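PDB 3ODT: protein DOA1 from Saccharomyces cerevisiae, which probably binds ubiquitin through its WD40 beta-propeller, a kind of domain implicated in regulating the turnover of F-box proteins. Local coordinates for residues R22-V27 and I269-C274. Sequence-based numbering, arbitrary orientation.
Sequences RDVVAV and IWSVDC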
# COMPACT_ATOMS: atom_id res chain seq x y z
N ARG A 22 5.76 3.24 -7.70
CA ARG A 22 5.88 3.29 -6.26
C ARG A 22 4.68 2.76 -5.49
O ARG A 22 4.79 2.40 -4.33
CB ARG A 22 6.11 4.73 -5.84
CG ARG A 22 7.43 5.34 -6.31
CD ARG A 22 8.63 4.70 -5.63
NE ARG A 22 8.45 4.67 -4.18
CZ ARG A 22 9.41 4.55 -3.29
NH1 ARG A 22 10.67 4.50 -3.68
NH2 ARG A 22 9.10 4.51 -1.99
N ASP A 23 3.54 2.71 -6.15
CA ASP A 23 2.32 2.24 -5.53
C ASP A 23 1.31 1.82 -6.59
O ASP A 23 1.21 2.43 -7.67
CB ASP A 23 1.74 3.30 -4.60
CG ASP A 23 0.95 2.68 -3.41
OD1 ASP A 23 0.96 1.44 -3.24
OD2 ASP A 23 0.36 3.46 -2.63
N VAL A 24 0.59 0.72 -6.29
CA VAL A 24 -0.43 0.14 -7.15
C VAL A 24 -1.69 -0.15 -6.35
O VAL A 24 -1.63 -0.45 -5.15
CB VAL A 24 0.07 -1.15 -7.85
CG1 VAL A 24 1.31 -0.83 -8.69
CG2 VAL A 24 0.40 -2.22 -6.84
N VAL A 25 -2.84 -0.11 -7.02
CA VAL A 25 -4.10 -0.39 -6.37
C VAL A 25 -5.04 -1.09 -7.35
O VAL A 25 -5.11 -0.74 -8.53
CB VAL A 25 -4.74 0.92 -5.77
CG1 VAL A 25 -5.11 1.94 -6.86
CG2 VAL A 25 -5.94 0.61 -4.91
N ALA A 26 -5.79 -2.07 -6.84
CA ALA A 26 -6.89 -2.66 -7.56
C ALA A 26 -8.09 -1.72 -7.54
O ALA A 26 -8.48 -1.18 -6.48
CB ALA A 26 -7.27 -3.98 -6.92
N VAL A 27 -8.69 -1.54 -8.69
CA VAL A 27 -9.92 -0.79 -8.78
C VAL A 27 -11.06 -1.81 -8.87
O VAL A 27 -12.02 -1.77 -8.09
CB VAL A 27 -9.90 0.15 -9.97
CG1 VAL A 27 -11.28 0.72 -10.24
CG2 VAL A 27 -8.87 1.26 -9.72
N ILE A 269 11.21 -3.96 -5.22
CA ILE A 269 9.78 -4.15 -5.46
C ILE A 269 9.02 -3.29 -4.43
O ILE A 269 9.11 -3.56 -3.25
CB ILE A 269 9.35 -5.62 -5.31
CG1 ILE A 269 10.37 -6.57 -5.93
CG2 ILE A 269 7.92 -5.80 -5.92
CD1 ILE A 269 10.69 -6.28 -7.39
N TRP A 270 8.38 -2.22 -4.90
CA TRP A 270 7.84 -1.20 -4.01
C TRP A 270 6.47 -1.47 -3.43
O TRP A 270 6.16 -1.01 -2.33
CB TRP A 270 7.81 0.16 -4.71
CG TRP A 270 9.14 0.65 -5.08
CD1 TRP A 270 9.64 0.83 -6.33
CD2 TRP A 270 10.18 1.02 -4.17
NE1 TRP A 270 10.94 1.29 -6.26
CE2 TRP A 270 11.29 1.41 -4.94
CE3 TRP A 270 10.28 1.03 -2.78
CZ2 TRP A 270 12.48 1.83 -4.37
CZ3 TRP A 270 11.47 1.47 -2.20
CH2 TRP A 270 12.57 1.83 -3.00
N SER A 271 5.62 -2.13 -4.22
CA SER A 271 4.22 -2.20 -3.85
C SER A 271 3.53 -3.42 -4.43
O SER A 271 3.84 -3.88 -5.54
CB SER A 271 3.52 -0.93 -4.38
OG SER A 271 2.14 -0.92 -4.01
N VAL A 272 2.63 -3.97 -3.64
CA VAL A 272 1.67 -4.98 -4.08
C VAL A 272 0.27 -4.61 -3.64
O VAL A 272 0.07 -3.89 -2.65
CB VAL A 272 2.00 -6.38 -3.50
CG1 VAL A 272 3.27 -6.94 -4.14
CG2 VAL A 272 2.20 -6.30 -1.97
N ASP A 273 -0.69 -5.09 -4.42
CA ASP A 273 -2.09 -5.05 -4.01
C ASP A 273 -2.76 -6.28 -4.58
O ASP A 273 -2.21 -6.93 -5.46
CB ASP A 273 -2.78 -3.77 -4.48
CG ASP A 273 -4.03 -3.43 -3.66
OD1 ASP A 273 -4.01 -3.66 -2.45
OD2 ASP A 273 -5.01 -2.92 -4.19
N CYS A 274 -3.93 -6.58 -4.03
CA CYS A 274 -4.70 -7.79 -4.34
C CYS A 274 -6.08 -7.47 -4.95
O CYS A 274 -6.89 -6.75 -4.35
CB CYS A 274 -4.89 -8.64 -3.06
SG CYS A 274 -3.31 -9.15 -2.24
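Ser271 OG donates a hydrogen bond of 2.7 Å to Asp23 OD1, joining the innermost strands of two neighbouring blades of a seven-bladed WD40 propeller. One blade starts with strand 21-26; the other, with strand 269-274, is completed by strand 9-14 from the N-terminus, so this contact adjoins the ring's closure. The short strand segments run nearly parallel, 12° apart, but belong to separate sheets, and a side chain takes part in each hydrogen bond between them. Serine suits its place because its small hydroxyl, anti to the backbone N (chi1 -178°), reaches the anti lone pair of Asp23 OD1; the carboxylate's other oxygen, OD2, accepts from Val65 N in the next blade.

Further along, Asp273 OD2 receives Ala26 N at 2.9 Å in an almost straight bond (173°), again on its anti lone pair, while OD1 forms a salt bridge with Lys232 of the preceding blade. Each aspartate, having two oxygens, thus links blades on two sides. Alanine's small CB fits against Asp273 OD2 and the Cys274 carbonyl.

At the other end the bent chain of Arg22 folds its guanidinium over one broad, flat face of Trp270, with CZ 3.7 Å from the centroid of the six-membered ring, a cation-pi stack; CD covers the five-membered ring. Asp20 holds the indole NE1, and Tyr229 also stacks on Trp270. Replacing Trp270 with leucine would probably leave the Arg22 guanidinium without its aromatic platform and Asp20 without its indole donor. Val24, between the two hydrogen bonds, and Ala26 both pack on Ile281, and Val24 CG2 lies 3.6 Å from Ser271 OG.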